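Local structure of succinate dehydrogenase subunit A (Mycolicibacterium smegmatis, 7D6V) at residues A[473-478]-A[520-525]; A[479-484]-A[535-540]; A[486-491]-A[510-515]; A[504-509]-A[553-558]. The protein probably oxidises succinate to fumarate at its bound FAD, as the flavoprotein subunit of a respiratory succinate dehydrogenase. One frame throughout, in Å; residues are numbered along the deposited sequence.

How the contacts relate
The four contacts follow three helices, 481-495, 502-518 and 532-556, and the loops that lead into two of them. Contact 1 joins the loops at the outer end. It continues into contact 2, where N521 O lies 3.0 Å from E479 N, a probable hydrogen bond. Contacts 2 and 3 share helix 481-495 and meet where L484 CD2 lies 3.6 Å from L515 CD1. Contact 4 lies nearer the start of helix 502-518, its centre about 14 Å from that of contact 3. The centres of contacts 1 and 4 are about 30 Å apart. In contact 2 the L536 side chain is about 13 Å from the bound FAD, so that contact stands back from the cofactor.

Contact 1 (A[473-478]-A[520-525]); sequences EPKAEP and ANVTVE
T523 and P474 join two irregular loops at the surface of the flavoprotein. T523 OG1 donates a hydrogen bond to P474 O at 3.0 Å. The hydroxyl comes from above the carbonyl plane, 48° out of it, so it does not lie on a lone pair. The T523 methyl, CG2, sits against the same carbonyl and also meets E473 O. The T523 hydroxyl also touches P478, with CB 3.3 Å from T523 OG1.

K475 lies along the other loop with its chain extended beyond CG. Its aliphatic part runs past the backbone carbonyls of residues 520-522. At its end NZ gives a weak hydrogen bond to V522 O, 3.3 Å away. N521 sets its CB against E477 O.

The two loops lead into different helices, 481-495 from residues 473-478 and 532-556 from residues 520-525. Backbone hydrogen bonds of N521 and T523 with E479 continue the join towards the first of these. Beneath the contact, V522 and V524 turn to helix 532-556, where both pack on A537. At the N521 end the loops also meet through a CA-H...O contact, with P478 CA 3.4 Å from N521 O.

Contact 2 (A[479-484]-A[535-540]); sequences ENPYTL and HLAIDM
The first turn of helix 481-495 comes against helix 532-556 at P481 and A537, whose CA atoms are 5.4 Å apart. This is helix packing at an N-capped start. The side chains meet through apolar groups and are largely buried. P481 lays its ring against the second helix, with CG 4.2 Å from A537 CB.

Next to it L536 reaches the Y482 ring. L536 CG stands opposite the backbone N (chi1 -175°), which sends the branch across to the tyrosine. Its CD2 methyl sits over one face of the ring in a CH-pi contact, 3.9 Å from the Y482 ring centroid and 23° off the normal. The methyl is displaced towards the rim, closest to CD1. N480 is the N-cap of the helix; its OD1 lies at the ring edge, in plane, and accepts a weak bond from Y482 N. The M540 chain bends at chi2 and chi3 and brings CE to L484, 4.2 Å from L484 CB.

The Y482 hydroxyl hydrogen-bonds P46 O of the iron-sulfur subunit, so this helix start borders the subunit interface. L484 also packs on L515 and R518 of helix 502-518, while M540 reaches H485 and L488 of helix 481-495.

Contact 3 (A[486-491]-A[510-515]); sequences AELQQS and DRLQEL
The guanidinium of R511 meets S491 at its edge, where S491 OG lies near the guanidinium plane. The approach is one of packing: OG is 3.2 Å from R511 CD and 3.6 Å from R511 NH1, and neither is a hydrogen bond. The charge of R511 is answered within its own helix, by a salt bridge from NH2 to E507. Its chain leaves the backbone with CG flanked by both N and C (chi1 60°) and bends again at chi3. This carries CD and the guanidinium over to S491.

The two segments belong to an antiparallel helix pair in the C-terminal part of the flavoprotein. Their axes run at 173° and approach to 11.0 Å, a spacing that the leucines, S491 and R511 bridge.

Leucines form the buried half. L488 and L515 meet at about a right angle, with L488 CB 3.5 Å from L515 CD2. The L488 CD1 methyl touches both L515 CD2 and L512 CD2, 3.7 Å from the latter. Behind them helix 532-556 closes the layer: L488 packs on M543 and S547, L512 on S547, and L515 on L544.

E487 lies towards the outer side. Its OE1 passes near the L515 CD1 methyl, but its main partner is R518, in a salt bridge. The S491 hydroxyl turns back on its own helix and donates to E487 O at 3.0 Å. That carbonyl also accepts from S491 N, and the two donors reach E487 O from opposite faces of its plane.

Contact 4 (A[504-509]-A[553-558]); sequences EIQEAL and AALQRT
I505 and L555 form the close part of this contact. The I505 CG2 methyl rests against the L555 side chain, 3.6 Å from L555 CB and 3.9 Å from L555 CD1. I505 keeps CG2 opposite its backbone N, with CG1 beside that nitrogen (chi1 -61°). The two branches therefore reach different residues. CG2 takes L555, and the CD1 end of the other branch goes to A554, 3.9 Å from A554 O and 4.3 Å from A554 CB. I505 and A554 are buried, and both also touch R500 of strand 499-500.

Here helix 502-518, near its beginning, packs on the last turn of helix 532-556 in the C-terminal part of the flavoprotein. R557 is the first residue to leave helical geometry, so the contact lies just where that helix ends. A hydrogen bond from R566 to L555 O, and a weak one to A554 O, hold the carbonyls of this turn.

The packing is looser on the side where Q506, L509 and L555 are only partly buried. L555 CD2 points that way, at 4.2 Å from L509 CD1. L509 packs further on A551 and K552, one turn back along helix 532-556. Q506 bends at chi2 (66°), and its OE1 comes to 3.8 Å from the L555 CD2 methyl, the two chains crossing at a slant.

Contact 1 (A[473-478]-A[520-525])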
loop_
_atom_site.group_PDB
_atom_site.type_symbol
_atom_site.label_atom_id
_atom_site.label_comp_id
_atom_site.label_asym_id
_atom_site.label_seq_id
_atom_site.Cartn_x
_atom_site.Cartn_y
_atom_site.Cartn_z
ATOM N N GLU A 473 8.112 31.309 21.095
ATOM C CA GLU A 473 8.101 32.357 22.101
ATOM C C GLU A 473 6.718 32.465 22.749
ATOM O O GLU A 473 5.713 32.082 22.145
ATOM C CB GLU A 473 8.499 33.691 21.483
ATOM C CG GLU A 473 9.589 33.576 20.435
ATOM C CD GLU A 473 10.952 33.298 21.041
ATOM O OE1 GLU A 473 11.317 33.972 22.027
ATOM O OE2 GLU A 473 11.659 32.402 20.533
ATOM N N PRO A 474 6.649 32.973 23.987
ATOM C CA PRO A 474 5.372 32.935 24.728
ATOM C C PRO A 474 4.174 33.516 23.991
ATOM O O PRO A 474 3.099 32.903 24.009
ATOM C CB PRO A 474 5.704 33.736 25.990
ATOM C CG PRO A 474 7.136 33.455 26.225
ATOM C CD PRO A 474 7.776 33.340 24.864
ATOM N N LYS A 475 4.321 34.676 23.347
ATOM C CA LYS A 475 3.276 35.240 22.489
ATOM C C LYS A 475 1.960 35.399 23.257
ATOM O O LYS A 475 0.991 34.671 23.035
ATOM C CB LYS A 475 3.074 34.394 21.228
ATOM C CG LYS A 475 3.929 34.815 20.053
ATOM C CD LYS A 475 4.020 33.713 19.022
ATOM C CE LYS A 475 4.868 34.138 17.835
ATOM N NZ LYS A 475 4.575 33.330 16.618
ATOM N N ALA A 476 1.980 36.335 24.210
ATOM C CA ALA A 476 0.794 36.678 24.990
ATOM C C ALA A 476 -0.448 36.730 24.109
ATOM O O ALA A 476 -0.396 37.185 22.963
ATOM C CB ALA A 476 0.993 38.023 25.692
ATOM N N GLU A 477 -1.569 36.259 24.666
ATOM C CA GLU A 477 -2.787 35.892 23.948
ATOM C C GLU A 477 -2.496 34.733 22.999
ATOM O O GLU A 477 -2.676 34.869 21.783
ATOM C CB GLU A 477 -3.370 37.082 23.183
ATOM C CG GLU A 477 -3.873 38.196 24.080
ATOM C CD GLU A 477 -5.073 37.779 24.904
ATOM O OE1 GLU A 477 -5.870 36.947 24.418
ATOM O OE2 GLU A 477 -5.217 38.276 26.041
ATOM N N PRO A 478 -2.064 33.584 23.515
ATOM C CA PRO A 478 -1.604 32.500 22.639
ATOM C C PRO A 478 -2.728 31.893 21.815
ATOM O O PRO A 478 -3.906 31.944 22.169
ATOM C CB PRO A 478 -1.032 31.473 23.620
ATOM C CG PRO A 478 -1.736 31.742 24.892
ATOM C CD PRO A 478 -1.974 33.214 24.937
ATOM N N ALA A 520 -0.456 35.470 14.111
ATOM C CA ALA A 520 0.741 36.077 14.675
ATOM C C ALA A 520 0.951 35.725 16.141
ATOM O O ALA A 520 2.034 35.985 16.672
ATOM C CB ALA A 520 0.684 37.596 14.513
ATOM N N ASN A 521 -0.049 35.145 16.803
ATOM C CA ASN A 521 0.029 34.801 18.215
ATOM C C ASN A 521 0.134 33.302 18.457
ATOM O O ASN A 521 -0.041 32.857 19.594
ATOM C CB ASN A 521 -1.184 35.357 18.959
ATOM C CG ASN A 521 -1.203 36.865 18.991
ATOM O OD1 ASN A 521 -0.197 37.503 19.290
ATOM N ND2 ASN A 521 -2.353 37.447 18.681
ATOM N N VAL A 522 0.418 32.512 17.424
ATOM C CA VAL A 522 0.421 31.062 17.574
ATOM C C VAL A 522 1.599 30.643 18.444
ATOM O O VAL A 522 2.753 30.994 18.176
ATOM C CB VAL A 522 0.435 30.366 16.204
ATOM C CG1 VAL A 522 1.677 30.727 15.404
ATOM C CG2 VAL A 522 0.341 28.865 16.378
ATOM N N THR A 523 1.307 29.909 19.512
ATOM C CA THR A 523 2.314 29.443 20.452
ATOM C C THR A 523 2.375 27.924 20.405
ATOM O O THR A 523 1.336 27.258 20.405
ATOM C CB THR A 523 2.007 29.917 21.873
ATOM O OG1 THR A 523 1.781 31.331 21.872
ATOM C CG2 THR A 523 3.166 29.601 22.799
ATOM N N VAL A 524 3.587 27.383 20.364
ATOM C CA VAL A 524 3.816 25.947 20.298
ATOM C C VAL A 524 4.449 25.508 21.609
ATOM O O VAL A 524 5.419 26.118 22.074
ATOM C CB VAL A 524 4.702 25.574 19.098
ATOM C CG1 VAL A 524 5.197 24.153 19.218
ATOM C CG2 VAL A 524 3.935 25.757 17.804
ATOM N N GLU A 525 3.894 24.458 22.207
ATOM C CA GLU A 525 4.388 23.915 23.463
ATOM C C GLU A 525 5.264 22.701 23.184
ATOM O O GLU A 525 4.893 21.832 22.391
ATOM C CB GLU A 525 3.229 23.527 24.384
ATOM C CG GLU A 525 1.983 24.382 24.222
ATOM C CD GLU A 525 2.201 25.825 24.635
ATOM O OE1 GLU A 525 3.042 26.068 25.528
ATOM O OE2 GLU A 525 1.532 26.715 24.071
#

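Contact 2 (A[479-484]-A[535-540])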
loop_
_atom_site.group_PDB
_atom_site.type_symbol
_atom_site.label_atom_id
_atom_site.label_comp_id
_atom_site.label_asym_id
_atom_site.label_seq_id
_atom_site.Cartn_x
_atom_site.Cartn_y
_atom_site.Cartn_z
ATOM N N GLU A 479 -2.332 31.301 20.691
ATOM C CA GLU A 479 -3.237 30.595 19.798
ATOM C C GLU A 479 -2.762 29.163 19.609
ATOM O O GLU A 479 -1.581 28.920 19.352
ATOM C CB GLU A 479 -3.329 31.289 18.438
ATOM C CG GLU A 479 -3.783 32.731 18.500
ATOM C CD GLU A 479 -5.284 32.861 18.631
ATOM O OE1 GLU A 479 -5.753 33.937 19.054
ATOM O OE2 GLU A 479 -5.993 31.884 18.315
ATOM N N ASN A 480 -3.683 28.224 19.740
ATOM C CA ASN A 480 -3.384 26.823 19.473
ATOM C C ASN A 480 -3.366 26.574 17.968
ATOM O O ASN A 480 -4.307 26.969 17.273
ATOM C CB ASN A 480 -4.415 25.922 20.143
ATOM C CG ASN A 480 -3.952 24.487 20.252
ATOM O OD1 ASN A 480 -4.179 23.682 19.356
ATOM N ND2 ASN A 480 -3.301 24.160 21.359
ATOM N N PRO A 481 -2.313 25.952 17.429
ATOM C CA PRO A 481 -2.290 25.686 15.979
ATOM C C PRO A 481 -3.448 24.831 15.496
ATOM O O PRO A 481 -3.977 25.069 14.403
ATOM C CB PRO A 481 -0.944 24.974 15.775
ATOM C CG PRO A 481 -0.142 25.289 16.980
ATOM C CD PRO A 481 -1.098 25.473 18.104
ATOM N N TYR A 482 -3.856 23.834 16.284
ATOM C CA TYR A 482 -4.933 22.944 15.869
ATOM C C TYR A 482 -6.260 23.684 15.775
ATOM O O TYR A 482 -7.040 23.460 14.842
ATOM C CB TYR A 482 -5.035 21.769 16.841
ATOM C CG TYR A 482 -3.816 20.877 16.853
ATOM C CD1 TYR A 482 -3.723 19.787 16.002
ATOM C CD2 TYR A 482 -2.758 21.124 17.713
ATOM C CE1 TYR A 482 -2.615 18.970 16.007
ATOM C CE2 TYR A 482 -1.643 20.311 17.722
ATOM C CZ TYR A 482 -1.578 19.237 16.868
ATOM O OH TYR A 482 -0.474 18.423 16.874
ATOM N N THR A 483 -6.528 24.577 16.729
ATOM C CA THR A 483 -7.754 25.367 16.696
ATOM C C THR A 483 -7.796 26.267 15.468
ATOM O O THR A 483 -8.820 26.352 14.776
ATOM C CB THR A 483 -7.867 26.190 17.981
ATOM O OG1 THR A 483 -8.097 25.313 19.088
ATOM C CG2 THR A 483 -9.005 27.191 17.889
ATOM N N LEU A 484 -6.681 26.938 15.170
ATOM C CA LEU A 484 -6.620 27.800 13.996
ATOM C C LEU A 484 -6.806 26.996 12.717
ATOM O O LEU A 484 -7.508 27.431 11.794
ATOM C CB LEU A 484 -5.285 28.543 13.960
ATOM C CG LEU A 484 -5.103 29.796 14.817
ATOM C CD1 LEU A 484 -3.632 30.160 14.893
ATOM C CD2 LEU A 484 -5.902 30.957 14.281
ATOM N N HIS A 535 5.163 21.683 13.521
ATOM C CA HIS A 535 5.046 21.468 12.084
ATOM C C HIS A 535 3.743 22.041 11.543
ATOM O O HIS A 535 3.721 22.646 10.465
ATOM C CB HIS A 535 5.147 19.975 11.775
ATOM C CG HIS A 535 6.367 19.319 12.343
ATOM N ND1 HIS A 535 6.467 17.956 12.513
ATOM C CD2 HIS A 535 7.538 19.840 12.779
ATOM C CE1 HIS A 535 7.647 17.665 13.033
ATOM N NE2 HIS A 535 8.315 18.790 13.201
ATOM N N LEU A 536 2.644 21.855 12.277
ATOM C CA LEU A 536 1.369 22.428 11.865
ATOM C C LEU A 536 1.415 23.950 11.888
ATOM O O LEU A 536 0.876 24.610 10.990
ATOM C CB LEU A 536 0.251 21.908 12.767
ATOM C CG LEU A 536 -1.175 22.316 12.403
ATOM C CD1 LEU A 536 -1.480 21.956 10.962
ATOM C CD2 LEU A 536 -2.163 21.664 13.341
ATOM N N ALA A 537 2.051 24.525 12.911
ATOM C CA ALA A 537 2.190 25.975 12.975
ATOM C C ALA A 537 2.982 26.504 11.788
ATOM O O ALA A 537 2.702 27.597 11.284
ATOM C CB ALA A 537 2.858 26.379 14.286
ATOM N N ILE A 538 3.983 25.751 11.336
ATOM C CA ILE A 538 4.743 26.174 10.164
ATOM C C ILE A 538 3.900 26.051 8.897
ATOM O O ILE A 538 3.900 26.950 8.051
ATOM C CB ILE A 538 6.053 25.372 10.058
ATOM C CG1 ILE A 538 6.970 25.697 11.233
ATOM C CG2 ILE A 538 6.763 25.673 8.751
ATOM C CD1 ILE A 538 8.098 24.712 11.401
ATOM N N ASP A 539 3.171 24.941 8.745
ATOM C CA ASP A 539 2.339 24.732 7.560
ATOM C C ASP A 539 1.193 25.731 7.453
ATOM O O ASP A 539 0.694 25.974 6.343
ATOM C CB ASP A 539 1.760 23.316 7.562
ATOM C CG ASP A 539 2.820 22.248 7.409
ATOM O OD1 ASP A 539 3.767 22.451 6.620
ATOM O OD2 ASP A 539 2.696 21.194 8.067
ATOM N N MET A 540 0.751 26.292 8.580
ATOM C CA MET A 540 -0.422 27.154 8.565
ATOM C C MET A 540 -0.203 28.413 7.737
ATOM O O MET A 540 -1.157 28.938 7.157
ATOM C CB MET A 540 -0.818 27.519 9.993
ATOM C CG MET A 540 -1.918 26.645 10.578
ATOM S SD MET A 540 -3.390 26.571 9.546
ATOM C CE MET A 540 -4.148 28.140 9.946
#

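Contact 3 (A[486-491]-A[510-515])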
loop_
_atom_site.group_PDB
_atom_site.type_symbol
_atom_site.label_atom_id
_atom_site.label_comp_id
_atom_site.label_asym_id
_atom_site.label_seq_id
_atom_site.Cartn_x
_atom_site.Cartn_y
_atom_site.Cartn_z
ATOM N N ALA A 486 -8.429 24.142 12.350
ATOM C CA ALA A 486 -9.825 23.732 12.250
ATOM C C ALA A 486 -10.713 24.889 11.809
ATOM O O ALA A 486 -11.628 24.702 10.998
ATOM C CB ALA A 486 -10.302 23.168 13.585
ATOM N N GLU A 487 -10.465 26.090 12.336
ATOM C CA GLU A 487 -11.265 27.241 11.927
ATOM C C GLU A 487 -11.063 27.558 10.451
ATOM O O GLU A 487 -12.029 27.848 9.732
ATOM C CB GLU A 487 -10.929 28.452 12.792
ATOM C CG GLU A 487 -11.298 28.271 14.249
ATOM C CD GLU A 487 -11.217 29.558 15.036
ATOM O OE1 GLU A 487 -11.013 30.621 14.417
ATOM O OE2 GLU A 487 -11.360 29.507 16.276
ATOM N N LEU A 488 -9.816 27.495 9.976
ATOM C CA LEU A 488 -9.559 27.703 8.555
ATOM C C LEU A 488 -10.272 26.662 7.708
ATOM O O LEU A 488 -10.865 26.990 6.672
ATOM C CB LEU A 488 -8.058 27.666 8.275
ATOM C CG LEU A 488 -7.688 27.598 6.791
ATOM C CD1 LEU A 488 -7.928 28.932 6.118
ATOM C CD2 LEU A 488 -6.251 27.157 6.604
ATOM N N GLN A 489 -10.216 25.396 8.126
ATOM C CA GLN A 489 -10.852 24.336 7.357
ATOM C C GLN A 489 -12.356 24.545 7.274
ATOM O O GLN A 489 -12.953 24.402 6.201
ATOM C CB GLN A 489 -10.530 22.982 7.977
ATOM C CG GLN A 489 -9.129 22.500 7.687
ATOM C CD GLN A 489 -8.913 21.069 8.109
ATOM O OE1 GLN A 489 -9.221 20.693 9.237
ATOM N NE2 GLN A 489 -8.383 20.260 7.205
ATOM N N GLN A 490 -12.984 24.901 8.399
ATOM C CA GLN A 490 -14.421 25.146 8.394
ATOM C C GLN A 490 -14.779 26.322 7.496
ATOM O O GLN A 490 -15.738 26.248 6.720
ATOM C CB GLN A 490 -14.919 25.389 9.818
ATOM C CG GLN A 490 -16.432 25.493 9.937
ATOM C CD GLN A 490 -17.134 24.190 9.618
ATOM O OE1 GLN A 490 -17.200 23.289 10.449
ATOM N NE2 GLN A 490 -17.659 24.082 8.403
ATOM N N SER A 491 -14.017 27.415 7.582
ATOM C CA SER A 491 -14.328 28.588 6.770
ATOM C C SER A 491 -14.188 28.290 5.283
ATOM O O SER A 491 -15.045 28.682 4.481
ATOM C CB SER A 491 -13.425 29.749 7.173
ATOM O OG SER A 491 -13.603 30.067 8.540
ATOM N N ASP A 510 -12.819 38.228 4.403
ATOM C CA ASP A 510 -12.848 39.056 5.604
ATOM C C ASP A 510 -12.404 38.271 6.830
ATOM O O ASP A 510 -11.664 38.793 7.672
ATOM C CB ASP A 510 -14.248 39.627 5.815
ATOM C CG ASP A 510 -14.650 40.599 4.726
ATOM O OD1 ASP A 510 -13.757 41.067 3.988
ATOM O OD2 ASP A 510 -15.857 40.893 4.605
ATOM N N ARG A 511 -12.844 37.019 6.957
ATOM C CA ARG A 511 -12.421 36.233 8.106
ATOM C C ARG A 511 -11.053 35.594 7.908
ATOM O O ARG A 511 -10.406 35.242 8.897
ATOM C CB ARG A 511 -13.464 35.166 8.449
ATOM C CG ARG A 511 -13.750 34.160 7.370
ATOM C CD ARG A 511 -14.634 33.051 7.913
ATOM N NE ARG A 511 -15.938 33.533 8.361
ATOM C CZ ARG A 511 -16.998 32.752 8.556
ATOM N NH1 ARG A 511 -16.912 31.446 8.343
ATOM N NH2 ARG A 511 -18.145 33.274 8.964
ATOM N N LEU A 512 -10.572 35.480 6.668
ATOM C CA LEU A 512 -9.181 35.102 6.456
ATOM C C LEU A 512 -8.238 36.181 6.960
ATOM O O LEU A 512 -7.165 35.869 7.486
ATOM C CB LEU A 512 -8.919 34.830 4.975
ATOM C CG LEU A 512 -9.160 33.416 4.446
ATOM C CD1 LEU A 512 -9.042 33.389 2.935
ATOM C CD2 LEU A 512 -8.187 32.441 5.067
ATOM N N GLN A 513 -8.618 37.451 6.804
ATOM C CA GLN A 513 -7.808 38.524 7.376
ATOM C C GLN A 513 -7.715 38.403 8.896
ATOM O O GLN A 513 -6.623 38.504 9.470
ATOM C CB GLN A 513 -8.376 39.884 6.976
ATOM C CG GLN A 513 -8.167 40.235 5.515
ATOM C CD GLN A 513 -6.718 40.550 5.196
ATOM O OE1 GLN A 513 -6.090 41.375 5.859
ATOM N NE2 GLN A 513 -6.179 39.891 4.178
ATOM N N GLU A 514 -8.847 38.163 9.563
ATOM C CA GLU A 514 -8.833 37.970 11.010
ATOM C C GLU A 514 -8.016 36.746 11.396
ATOM O O GLU A 514 -7.291 36.759 12.397
ATOM C CB GLU A 514 -10.262 37.834 11.538
ATOM C CG GLU A 514 -11.106 39.084 11.404
ATOM C CD GLU A 514 -10.613 40.219 12.278
ATOM O OE1 GLU A 514 -10.067 39.940 13.364
ATOM O OE2 GLU A 514 -10.774 41.391 11.881
ATOM N N LEU A 515 -8.130 35.674 10.617
ATOM C CA LEU A 515 -7.444 34.434 10.943
ATOM C C LEU A 515 -5.934 34.593 10.814
ATOM O O LEU A 515 -5.174 34.103 11.657
ATOM C CB LEU A 515 -7.972 33.332 10.029
ATOM C CG LEU A 515 -7.597 31.872 10.208
ATOM C CD1 LEU A 515 -8.118 31.375 11.535
ATOM C CD2 LEU A 515 -8.211 31.095 9.077
#

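Contact 4 (A[504-509]-A[553-558])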
loop_
_atom_site.group_PDB
_atom_site.type_symbol
_atom_site.label_atom_id
_atom_site.label_comp_id
_atom_site.label_asym_id
_atom_site.label_seq_id
_atom_site.Cartn_x
_atom_site.Cartn_y
_atom_site.Cartn_z
ATOM N N GLU A 504 -20.519 35.207 0.140
ATOM C CA GLU A 504 -19.812 34.209 0.936
ATOM C C GLU A 504 -18.310 34.260 0.692
ATOM O O GLU A 504 -17.522 34.090 1.626
ATOM C CB GLU A 504 -20.359 32.814 0.646
ATOM C CG GLU A 504 -21.854 32.683 0.860
ATOM C CD GLU A 504 -22.364 31.299 0.526
ATOM O OE1 GLU A 504 -21.579 30.489 -0.006
ATOM O OE2 GLU A 504 -23.552 31.020 0.793
ATOM N N ILE A 505 -17.887 34.496 -0.551
ATOM C CA ILE A 505 -16.460 34.636 -0.823
ATOM C C ILE A 505 -15.909 35.886 -0.147
ATOM O O ILE A 505 -14.795 35.880 0.393
ATOM C CB ILE A 505 -16.197 34.654 -2.339
ATOM C CG1 ILE A 505 -16.650 33.347 -2.983
ATOM C CG2 ILE A 505 -14.723 34.847 -2.615
ATOM C CD1 ILE A 505 -16.848 33.457 -4.474
ATOM N N GLN A 506 -16.675 36.980 -0.170
ATOM C CA GLN A 506 -16.231 38.194 0.505
ATOM C C GLN A 506 -16.096 37.970 2.004
ATOM O O GLN A 506 -15.130 38.427 2.626
ATOM C CB GLN A 506 -17.199 39.338 0.215
ATOM C CG GLN A 506 -16.671 40.696 0.613
ATOM C CD GLN A 506 -15.475 41.114 -0.214
ATOM O OE1 GLN A 506 -15.575 41.281 -1.428
ATOM N NE2 GLN A 506 -14.332 41.279 0.440
ATOM N N GLU A 507 -17.055 37.261 2.603
ATOM C CA GLU A 507 -16.967 36.940 4.023
ATOM C C GLU A 507 -15.780 36.027 4.309
ATOM O O GLU A 507 -15.124 36.158 5.349
ATOM C CB GLU A 507 -18.270 36.295 4.489
ATOM C CG GLU A 507 -18.259 35.813 5.923
ATOM C CD GLU A 507 -19.432 34.906 6.232
ATOM O OE1 GLU A 507 -20.286 34.718 5.339
ATOM O OE2 GLU A 507 -19.500 34.380 7.362
ATOM N N ALA A 508 -15.489 35.098 3.398
ATOM C CA ALA A 508 -14.327 34.234 3.563
ATOM C C ALA A 508 -13.040 35.042 3.572
ATOM O O ALA A 508 -12.154 34.796 4.393
ATOM C CB ALA A 508 -14.289 33.182 2.456
ATOM N N LEU A 509 -12.919 36.014 2.667
ATOM C CA LEU A 509 -11.744 36.882 2.678
ATOM C C LEU A 509 -11.674 37.702 3.962
ATOM O O LEU A 509 -10.598 37.858 4.561
ATOM C CB LEU A 509 -11.760 37.796 1.453
ATOM C CG LEU A 509 -11.357 37.148 0.128
ATOM C CD1 LEU A 509 -11.696 38.055 -1.035
ATOM C CD2 LEU A 509 -9.881 36.804 0.125
ATOM N N ALA A 553 -9.156 34.529 -6.415
ATOM C CA ALA A 553 -9.419 34.074 -7.777
ATOM C C ALA A 553 -10.891 33.728 -7.970
ATOM O O ALA A 553 -11.499 34.099 -8.985
ATOM C CB ALA A 553 -8.535 32.875 -8.110
ATOM N N ALA A 554 -11.484 33.026 -6.998
ATOM C CA ALA A 554 -12.890 32.653 -7.104
ATOM C C ALA A 554 -13.797 33.872 -7.099
ATOM O O ALA A 554 -14.838 33.872 -7.763
ATOM C CB ALA A 554 -13.269 31.705 -5.968
ATOM N N LEU A 555 -13.429 34.914 -6.354
ATOM C CA LEU A 555 -14.216 36.141 -6.389
ATOM C C LEU A 555 -14.075 36.849 -7.728
ATOM O O LEU A 555 -15.037 37.440 -8.228
ATOM C CB LEU A 555 -13.799 37.072 -5.254
ATOM C CG LEU A 555 -14.631 38.350 -5.133
ATOM C CD1 LEU A 555 -15.999 38.042 -4.551
ATOM C CD2 LEU A 555 -13.911 39.387 -4.300
ATOM N N GLN A 556 -12.882 36.807 -8.321
ATOM C CA GLN A 556 -12.656 37.579 -9.536
ATOM C C GLN A 556 -13.255 36.928 -10.776
ATOM O O GLN A 556 -13.695 37.644 -11.682
ATOM C CB GLN A 556 -11.161 37.813 -9.740
ATOM C CG GLN A 556 -10.862 38.988 -10.644
ATOM C CD GLN A 556 -9.599 39.713 -10.250
ATOM O OE1 GLN A 556 -9.205 39.705 -9.085
ATOM N NE2 GLN A 556 -8.953 40.344 -11.221
ATOM N N ARG A 557 -13.284 35.598 -10.855
ATOM C CA ARG A 557 -13.818 34.942 -12.052
ATOM C C ARG A 557 -15.339 34.901 -11.974
ATOM O O ARG A 557 -15.917 34.083 -11.257
ATOM C CB ARG A 557 -13.243 33.540 -12.214
ATOM C CG ARG A 557 -13.763 32.829 -13.455
ATOM C CD ARG A 557 -12.965 31.590 -13.797
ATOM N NE ARG A 557 -11.639 31.918 -14.306
ATOM C CZ ARG A 557 -11.320 31.954 -15.594
ATOM N NH1 ARG A 557 -12.234 31.685 -16.514
ATOM N NH2 ARG A 557 -10.087 32.262 -15.965
ATOM N N THR A 558 -15.995 35.775 -12.731
ATOM C CA THR A 558 -17.455 35.882 -12.716
ATOM C C THR A 558 -18.076 35.113 -13.882
ATOM O O THR A 558 -18.712 35.680 -14.770
ATOM C CB THR A 558 -17.876 37.348 -12.736
ATOM O OG1 THR A 558 -17.330 37.989 -13.896
ATOM C CG2 THR A 558 -17.379 38.058 -11.493
#